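Long-range contacts in endoglucanase (Komagataeibacter sucrofermentans, PDB 6VC5), which probably cleaves internal beta-1,4-glucosidic linkages in cellulose and related beta-glucans: residues 67-71 / 118-123; 123-128 / 171-177; 86-90 / 137-142. One frame throughout, in Å; residues are numbered along the deposited sequence.

Overall arrangement
The three contacts gather around the C-terminal part of helix 110-126, with centres about 12 Å (contacts 1 and 2), about 11 Å (1 and 3) and about 14 Å (2 and 3) apart. Contacts 1 and 2 are in series along the chain and share Val123: the first sets a loop against this helix, the second sets helix 172-187 against the helix end and what follows. Contact 3 interleaves with both, since 86-90 falls between the segments of contact 1, and 137-142 between those of contact 2. Val123 CG1 lies 3.8 Å from Leu137 CD1. Contact 1 joins a loop to a helix, contact 2 two helices and contact 3 two loops, consistent with the (alpha/alpha)6 barrel expected for family 8.

Contact 1. Residues 67-71 / 118-123; sequences DDALF and NIYGDV
Ala69 brings the loop 67-71 directly onto helix 110-126, its CA 5.0 Å from that of Ile119, so backbone as well as side chains meets the helix. The hydrogen bond across the contact runs from Ala69 N to Asp122 OD2 (2.8 Å, N-H...O angle 155°), and the carboxylate is approached on its anti side, slightly out of its plane. The same oxygen also lies 3.3 Å from Asp68 CB. Asp68 turns its own acid group to a different task. With CG set between the backbone N and the carbonyl carbon (chi1 58°), OD1 reaches two residues ahead and accepts from Leu70 N at 3.1 Å; this is an Asx turn, and His65 ND1 grips the same oxygen from outside the segment. In the (alpha/alpha)6 barrel expected for family 8, this loop after helix 49-62 is laid against helix 110-126, and here residues 68 to 71 all touch the helix. Ala69 CB settles close to Asn118 O and Asn118 CB, while Ala69 O, itself bonded to Gln64 NE2, has the CG1 methylene of Ile119 at 3.7 Å. The side chains of Leu70 and Val123 cross at about a right angle, with CD2 of Leu70 3.6 Å from CG2 of Val123; the same Leu70 methyl meets Asp122 CB at 4.0 Å. Phe71 offers its ring edge: Ile119 CD1 lies in the ring plane, 3.7 Å from Phe71 CE2. Beyond these pairs, helix 90-106 closes on the apolar groups, with Ile96 against Phe71 and Leu100 against Ile119.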
loop_
_atom_site.group_PDB
_atom_site.type_symbol
_atom_site.label_atom_id
_atom_site.label_comp_id
_atom_site.label_asym_id
_atom_site.label_seq_id
_atom_site.Cartn_x
_atom_site.Cartn_y
_atom_site.Cartn_z
ATOM N N ASP A 67 -5.441 -18.116 14.338
ATOM C CA ASP A 67 -6.791 -17.850 14.817
ATOM C C ASP A 67 -7.565 -16.867 13.947
ATOM O O ASP A 67 -8.765 -16.667 14.179
ATOM C CB ASP A 67 -6.727 -17.300 16.248
ATOM C CG ASP A 67 -6.481 -18.388 17.283
ATOM O OD1 ASP A 67 -7.040 -18.288 18.397
ATOM O OD2 ASP A 67 -5.734 -19.343 16.981
ATOM N N ASP A 68 -6.913 -16.228 12.981
ATOM C CA ASP A 68 -7.603 -15.397 12.000
ATOM C C ASP A 68 -6.798 -15.443 10.705
ATOM O O ASP A 68 -5.742 -16.078 10.630
ATOM C CB ASP A 68 -7.872 -13.969 12.511
ATOM C CG ASP A 68 -6.606 -13.232 12.927
ATOM O OD1 ASP A 68 -5.712 -13.023 12.084
ATOM O OD2 ASP A 68 -6.518 -12.836 14.110
ATOM N N ALA A 69 -7.301 -14.766 9.673
ATOM C CA ALA A 69 -6.682 -14.845 8.356
ATOM C C ALA A 69 -5.697 -13.712 8.080
ATOM O O ALA A 69 -5.144 -13.648 6.981
ATOM C CB ALA A 69 -7.758 -14.883 7.259
ATOM N N LEU A 70 -5.449 -12.834 9.049
ATOM C CA LEU A 70 -4.472 -11.770 8.854
ATOM C C LEU A 70 -3.056 -12.331 8.994
ATOM O O LEU A 70 -2.857 -13.506 9.319
ATOM C CB LEU A 70 -4.753 -10.621 9.815
ATOM C CG LEU A 70 -6.194 -10.097 9.810
ATOM C CD1 LEU A 70 -6.320 -8.923 10.766
ATOM C CD2 LEU A 70 -6.582 -9.676 8.403
ATOM N N PHE A 71 -2.056 -11.470 8.784
ATOM C CA PHE A 71 -0.666 -11.897 8.650
ATOM C C PHE A 71 0.218 -11.170 9.645
ATOM O O PHE A 71 0.140 -9.945 9.779
ATOM C CB PHE A 71 -0.147 -11.628 7.227
ATOM C CG PHE A 71 -0.861 -12.422 6.194
ATOM C CD1 PHE A 71 -0.339 -13.624 5.755
ATOM C CD2 PHE A 71 -2.074 -11.975 5.682
ATOM C CE1 PHE A 71 -1.013 -14.390 4.826
ATOM C CE2 PHE A 71 -2.747 -12.719 4.748
ATOM C CZ PHE A 71 -2.223 -13.932 4.321
ATOM N N ASN A 118 -11.498 -14.875 2.855
ATOM C CA ASN A 118 -11.190 -15.061 4.274
ATOM C C ASN A 118 -10.402 -13.880 4.834
ATOM O O ASN A 118 -10.701 -13.396 5.933
ATOM C CB ASN A 118 -10.419 -16.359 4.488
ATOM C CG ASN A 118 -11.290 -17.586 4.301
ATOM O OD1 ASN A 118 -12.517 -17.496 4.332
ATOM N ND2 ASN A 118 -10.660 -18.734 4.094
ATOM N N ILE A 119 -9.397 -13.398 4.092
ATOM C CA ILE A 119 -8.633 -12.233 4.542
ATOM C C ILE A 119 -9.531 -11.006 4.627
ATOM O O ILE A 119 -9.505 -10.260 5.616
ATOM C CB ILE A 119 -7.431 -11.979 3.616
ATOM C CG1 ILE A 119 -6.490 -13.185 3.614
ATOM C CG2 ILE A 119 -6.683 -10.713 4.040
ATOM C CD1 ILE A 119 -5.540 -13.217 2.417
ATOM N N TYR A 120 -10.297 -10.744 3.562
ATOM C CA TYR A 120 -11.135 -9.545 3.548
ATOM C C TYR A 120 -12.128 -9.572 4.698
ATOM O O TYR A 120 -12.366 -8.543 5.346
ATOM C CB TYR A 120 -11.887 -9.435 2.220
ATOM C CG TYR A 120 -11.063 -8.943 1.047
ATOM C CD1 TYR A 120 -10.268 -7.806 1.141
ATOM C CD2 TYR A 120 -11.130 -9.596 -0.180
ATOM C CE1 TYR A 120 -9.529 -7.345 0.051
ATOM C CE2 TYR A 120 -10.406 -9.148 -1.278
ATOM C CZ TYR A 120 -9.612 -8.026 -1.163
ATOM O OH TYR A 120 -8.895 -7.580 -2.248
ATOM N N GLY A 121 -12.712 -10.743 4.963
ATOM C CA GLY A 121 -13.645 -10.867 6.070
ATOM C C GLY A 121 -13.025 -10.474 7.398
ATOM O O GLY A 121 -13.657 -9.796 8.214
ATOM N N ASP A 122 -11.781 -10.889 7.633
ATOM C CA ASP A 122 -11.126 -10.546 8.891
ATOM C C ASP A 122 -10.627 -9.099 8.940
ATOM O O ASP A 122 -10.603 -8.506 10.023
ATOM C CB ASP A 122 -10.023 -11.558 9.200
ATOM C CG ASP A 122 -10.564 -12.789 9.920
ATOM O OD1 ASP A 122 -11.662 -12.685 10.521
ATOM O OD2 ASP A 122 -9.908 -13.851 9.891
ATOM N N VAL A 123 -10.237 -8.505 7.810
ATOM C CA VAL A 123 -9.959 -7.067 7.806
ATOM C C VAL A 123 -11.205 -6.289 8.215
ATOM O O VAL A 123 -11.150 -5.395 9.069
ATOM C CB VAL A 123 -9.432 -6.613 6.433
ATOM C CG1 VAL A 123 -9.363 -5.076 6.358
ATOM C CG2 VAL A 123 -8.066 -7.207 6.170
#

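Contact 2. Residues 123-128 / 171-177; sequences VLKLMT and DAKWTKV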
loop_
_atom_site.group_PDB
_atom_site.type_symbol
_atom_site.label_atom_id
_atom_site.label_comp_id
_atom_site.label_asym_id
_atom_site.label_seq_id
_atom_site.Cartn_x
_atom_site.Cartn_y
_atom_site.Cartn_z
ATOM N N VAL A 123 -10.237 -8.505 7.810
ATOM C CA VAL A 123 -9.959 -7.067 7.806
ATOM C C VAL A 123 -11.205 -6.289 8.215
ATOM O O VAL A 123 -11.150 -5.395 9.069
ATOM C CB VAL A 123 -9.432 -6.613 6.433
ATOM C CG1 VAL A 123 -9.363 -5.076 6.358
ATOM C CG2 VAL A 123 -8.066 -7.207 6.170
ATOM N N LEU A 124 -12.348 -6.616 7.613
ATOM C CA LEU A 124 -13.578 -5.901 7.942
ATOM C C LEU A 124 -13.958 -6.100 9.400
ATOM O O LEU A 124 -14.394 -5.155 10.074
ATOM C CB LEU A 124 -14.704 -6.381 7.024
ATOM C CG LEU A 124 -15.943 -5.496 6.908
ATOM C CD1 LEU A 124 -15.570 -4.127 6.350
ATOM C CD2 LEU A 124 -16.998 -6.169 6.037
ATOM N N LYS A 125 -13.788 -7.322 9.911
ATOM C CA LYS A 125 -14.216 -7.640 11.270
ATOM C C LYS A 125 -13.254 -7.088 12.324
ATOM O O LYS A 125 -13.696 -6.570 13.354
ATOM C CB LYS A 125 -14.368 -9.152 11.419
ATOM C CG LYS A 125 -14.758 -9.609 12.816
ATOM C CD LYS A 125 -14.294 -11.039 13.071
ATOM C CE LYS A 125 -15.238 -12.070 12.464
ATOM N NZ LYS A 125 -15.589 -13.143 13.441
ATOM N N LEU A 126 -11.945 -7.197 12.098
ATOM C CA LEU A 126 -10.964 -6.883 13.132
ATOM C C LEU A 126 -10.287 -5.529 12.965
ATOM O O LEU A 126 -9.768 -4.995 13.950
ATOM C CB LEU A 126 -9.870 -7.961 13.170
ATOM C CG LEU A 126 -10.373 -9.396 13.337
ATOM C CD1 LEU A 126 -9.225 -10.365 13.168
ATOM C CD2 LEU A 126 -11.051 -9.594 14.689
ATOM N N MET A 127 -10.265 -4.961 11.758
ATOM C CA MET A 127 -9.474 -3.763 11.483
ATOM C C MET A 127 -10.328 -2.560 11.119
ATOM O O MET A 127 -9.818 -1.617 10.513
ATOM C CB MET A 127 -8.452 -4.013 10.378
ATOM C CG MET A 127 -7.373 -4.994 10.746
ATOM S SD MET A 127 -6.194 -4.340 12.009
ATOM C CE MET A 127 -6.444 -5.573 13.257
ATOM N N THR A 128 -11.615 -2.585 11.428
ATOM C CA THR A 128 -12.445 -1.400 11.280
ATOM C C THR A 128 -12.966 -0.966 12.641
ATOM O O THR A 128 -13.162 -1.784 13.542
ATOM C CB THR A 128 -13.590 -1.594 10.266
ATOM O OG1 THR A 128 -14.510 -2.588 10.733
ATOM C CG2 THR A 128 -13.019 -2.004 8.896
ATOM N N ASP A 171 -20.867 -6.520 0.214
ATOM C CA ASP A 171 -21.112 -5.989 1.553
ATOM C C ASP A 171 -21.009 -4.469 1.526
ATOM O O ASP A 171 -19.942 -3.920 1.225
ATOM C CB ASP A 171 -20.094 -6.575 2.528
ATOM C CG ASP A 171 -20.468 -6.340 3.989
ATOM O OD1 ASP A 171 -21.087 -5.298 4.305
ATOM O OD2 ASP A 171 -20.139 -7.206 4.831
ATOM N N ALA A 172 -22.113 -3.792 1.869
ATOM C CA ALA A 172 -22.164 -2.336 1.828
ATOM C C ALA A 172 -21.224 -1.676 2.834
ATOM O O ALA A 172 -20.918 -0.484 2.686
ATOM C CB ALA A 172 -23.600 -1.851 2.048
ATOM N N LYS A 173 -20.756 -2.413 3.849
ATOM C CA LYS A 173 -19.780 -1.838 4.770
ATOM C C LYS A 173 -18.481 -1.484 4.054
ATOM O O LYS A 173 -17.809 -0.515 4.433
ATOM C CB LYS A 173 -19.533 -2.795 5.941
ATOM C CG LYS A 173 -18.753 -2.190 7.100
ATOM C CD LYS A 173 -18.591 -3.199 8.231
ATOM C CE LYS A 173 -17.669 -2.676 9.327
ATOM N NZ LYS A 173 -17.447 -3.710 10.384
ATOM N N TRP A 174 -18.120 -2.229 3.002
ATOM C CA TRP A 174 -16.933 -1.861 2.237
ATOM C C TRP A 174 -17.129 -0.520 1.546
ATOM O O TRP A 174 -16.200 0.294 1.475
ATOM C CB TRP A 174 -16.575 -2.957 1.229
ATOM C CG TRP A 174 -15.907 -4.148 1.848
ATOM C CD1 TRP A 174 -16.398 -5.418 1.897
ATOM C CD2 TRP A 174 -14.637 -4.182 2.512
ATOM N NE1 TRP A 174 -15.509 -6.245 2.541
ATOM C CE2 TRP A 174 -14.420 -5.512 2.930
ATOM C CE3 TRP A 174 -13.666 -3.221 2.793
ATOM C CZ2 TRP A 174 -13.267 -5.904 3.611
ATOM C CZ3 TRP A 174 -12.524 -3.614 3.476
ATOM C CH2 TRP A 174 -12.337 -4.942 3.875
ATOM N N THR A 175 -18.343 -0.262 1.053
ATOM C CA THR A 175 -18.650 1.034 0.460
ATOM C C THR A 175 -18.503 2.148 1.488
ATOM O O THR A 175 -17.969 3.222 1.177
ATOM C CB THR A 175 -20.074 1.001 -0.100
ATOM O OG1 THR A 175 -20.189 -0.097 -1.011
ATOM C CG2 THR A 175 -20.393 2.296 -0.833
ATOM N N LYS A 176 -18.938 1.894 2.726
ATOM C CA LYS A 176 -18.832 2.904 3.775
ATOM C C LYS A 176 -17.377 3.159 4.150
ATOM O O LYS A 176 -16.974 4.311 4.346
ATOM C CB LYS A 176 -19.633 2.482 5.004
ATOM C CG LYS A 176 -19.670 3.537 6.104
ATOM C CD LYS A 176 -20.538 3.104 7.274
ATOM C CE LYS A 176 -20.978 4.302 8.111
ATOM N NZ LYS A 176 -19.872 4.830 8.969
ATOM N N VAL A 177 -16.570 2.100 4.244
ATOM C CA VAL A 177 -15.147 2.269 4.549
ATOM C C VAL A 177 -14.459 3.115 3.484
ATOM O O VAL A 177 -13.684 4.033 3.796
ATOM C CB VAL A 177 -14.461 0.905 4.726
ATOM C CG1 VAL A 177 -12.938 1.101 4.833
ATOM C CG2 VAL A 177 -14.992 0.206 5.951
#
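Trp174 receives Leu124 on one face of its indole and Val123 at an edge. Leu124 CD1 stands 3.8 Å from the centroid of the six-membered ring and only 8° off the ring normal, a CH-pi contact over the centre; Val123 CG1 reaches Trp174 CH2 near the ring plane at 3.9 Å. Leu162 and Ala165 of helix 159-169 add further contacts to the indole. The second flat group, the Asp171 carboxylate, meets the other Leu124 branch, with Asp171 OD2 3.5 Å from Leu124 CD2. Its OD1 accepts from Lys173 N at 2.9 Å, a capping bond from the N-cap position of helix 172-187. In the expected (alpha/alpha)6 barrel, helices 110-126 and 172-187 pack here largely around Leu124, which lies between the indole and the lysine chain. Lys173 runs extended past Leu124, with Lys173 CD 3.7 Å from Leu124 CD1, and carries its ammonium to the end of helix 110-126. There NZ donates to Thr128 OG1 at 3.2 Å and, weakly, to Leu124 O. Thr128 OG1, turned back toward the helix end by a chi1 of 65°, in turn donates to Leu124 O over 2.7 Å, in the carbonyl plane. Thr128 CG2 and Val177 CG2 approach at 4.2 Å.

Contact 3. Residues 86-90 / 137-142; sequences KNNAT and LLPGAV
Thr90 fixes the tight end of this contact through both its backbone and its hydroxyl. Its N donates to Pro139 O at 3.0 Å along a nearly straight N-H...O line (165°), the donor lying well above the carbonyl plane, and OG1 donates to Leu138 O at 2.7 Å. The methyl CG2, anti to the backbone N, is turned to Leu137, whose CG is 4.0 Å away. Next along, Gly140 CA comes within 3.5 Å of Asn88 O, an approach that a side chain at Gly140 would block, since a CB would clash with that oxygen. Asn88 OD1 accepts from Ala141 N at 3.0 Å, while its ND2 is held by Asp93 of helix 90-106. Toward Ala141 and Val142 the contact becomes looser, made by the amide of Asn87 at residues that are exposed. Asn87 OD1 accepts from Val142 N at 3.0 Å, with the donor 40° out of the amide plane, and ND2 gives only a weak bond back to Val142 O. With an alanine here both amide atoms are gone, and Val142 N would probably be left without this acceptor and Val142 O without its weak donor. The segments run antiparallel, 169° between their directions: two loop segments joined by backbone and amide hydrogen bonds at the N-terminal end of helix 90-106, where Ala89 takes the N-cap position, within the (alpha/alpha)6 barrel expected for family 8.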
loop_
_atom_site.group_PDB
_atom_site.type_symbol
_atom_site.label_atom_id
_atom_site.label_comp_id
_atom_site.label_asym_id
_atom_site.label_seq_id
_atom_site.Cartn_x
_atom_site.Cartn_y
_atom_site.Cartn_z
ATOM N N LYS A 86 3.351 -10.809 16.512
ATOM C CA LYS A 86 2.173 -11.210 15.752
ATOM C C LYS A 86 1.370 -10.033 15.216
ATOM O O LYS A 86 0.359 -10.255 14.539
ATOM C CB LYS A 86 1.265 -12.111 16.597
ATOM C CG LYS A 86 1.957 -13.356 17.155
ATOM C CD LYS A 86 2.578 -14.213 16.063
ATOM C CE LYS A 86 3.108 -15.517 16.651
ATOM N NZ LYS A 86 3.863 -16.329 15.654
ATOM N N ASN A 87 1.782 -8.794 15.492
ATOM C CA ASN A 87 1.066 -7.639 14.964
ATOM C C ASN A 87 1.020 -7.702 13.437
ATOM O O ASN A 87 1.966 -8.154 12.784
ATOM C CB ASN A 87 1.763 -6.354 15.425
ATOM C CG ASN A 87 0.864 -5.139 15.356
ATOM O OD1 ASN A 87 -0.355 -5.259 15.296
ATOM N ND2 ASN A 87 1.465 -3.955 15.385
ATOM N N ASN A 88 -0.090 -7.252 12.867
ATOM C CA ASN A 88 -0.274 -7.226 11.425
ATOM C C ASN A 88 -0.086 -5.810 10.894
ATOM O O ASN A 88 -0.046 -4.827 11.649
ATOM C CB ASN A 88 -1.673 -7.727 11.071
ATOM C CG ASN A 88 -2.742 -6.770 11.530
ATOM O OD1 ASN A 88 -2.876 -6.509 12.733
ATOM N ND2 ASN A 88 -3.495 -6.213 10.573
ATOM N N ALA A 89 0.055 -5.720 9.577
ATOM C CA ALA A 89 0.047 -4.453 8.858
ATOM C C ALA A 89 -1.059 -4.549 7.820
ATOM O O ALA A 89 -0.996 -5.385 6.910
ATOM C CB ALA A 89 1.394 -4.160 8.188
ATOM N N THR A 90 -2.067 -3.690 7.952
ATOM C CA THR A 90 -3.268 -3.845 7.143
ATOM C C THR A 90 -2.989 -3.698 5.648
ATOM O O THR A 90 -3.681 -4.318 4.831
ATOM C CB THR A 90 -4.308 -2.850 7.648
ATOM O OG1 THR A 90 -4.603 -3.153 9.018
ATOM C CG2 THR A 90 -5.605 -2.945 6.850
ATOM N N LEU A 137 -10.323 2.410 8.846
ATOM C CA LEU A 137 -9.471 1.243 8.659
ATOM C C LEU A 137 -8.214 1.404 9.512
ATOM O O LEU A 137 -7.398 2.299 9.260
ATOM C CB LEU A 137 -9.095 1.148 7.183
ATOM C CG LEU A 137 -8.379 -0.126 6.758
ATOM C CD1 LEU A 137 -9.355 -1.295 6.776
ATOM C CD2 LEU A 137 -7.781 0.067 5.367
ATOM N N LEU A 138 -8.049 0.526 10.523
ATOM C CA LEU A 138 -6.889 0.581 11.409
ATOM C C LEU A 138 -5.650 0.023 10.706
ATOM O O LEU A 138 -5.751 -0.919 9.915
ATOM C CB LEU A 138 -7.155 -0.255 12.656
ATOM C CG LEU A 138 -8.375 0.135 13.475
ATOM C CD1 LEU A 138 -8.620 -0.864 14.600
ATOM C CD2 LEU A 138 -8.148 1.541 14.020
ATOM N N PRO A 139 -4.465 0.582 10.982
ATOM C CA PRO A 139 -3.240 0.089 10.326
ATOM C C PRO A 139 -2.723 -1.221 10.884
ATOM O O PRO A 139 -1.857 -1.835 10.249
ATOM C CB PRO A 139 -2.205 1.201 10.583
ATOM C CG PRO A 139 -2.922 2.299 11.272
ATOM C CD PRO A 139 -4.233 1.809 11.765
ATOM N N GLY A 140 -3.205 -1.649 12.044
ATOM C CA GLY A 140 -2.732 -2.874 12.678
ATOM C C GLY A 140 -3.429 -3.047 14.014
ATOM O O GLY A 140 -4.090 -2.138 14.528
ATOM N N ALA A 141 -3.239 -4.230 14.598
ATOM C CA ALA A 141 -3.949 -4.568 15.828
ATOM C C ALA A 141 -3.375 -3.903 17.072
ATOM O O ALA A 141 -4.121 -3.650 18.028
ATOM C CB ALA A 141 -3.952 -6.084 16.040
ATOM N N VAL A 142 -2.075 -3.625 17.105
ATOM C CA VAL A 142 -1.420 -3.147 18.317
ATOM C C VAL A 142 -0.663 -1.863 18.008
ATOM O O VAL A 142 0.073 -1.797 17.014
ATOM C CB VAL A 142 -0.470 -4.216 18.893
ATOM C CG1 VAL A 142 0.335 -3.663 20.063
ATOM C CG2 VAL A 142 -1.256 -5.441 19.326
#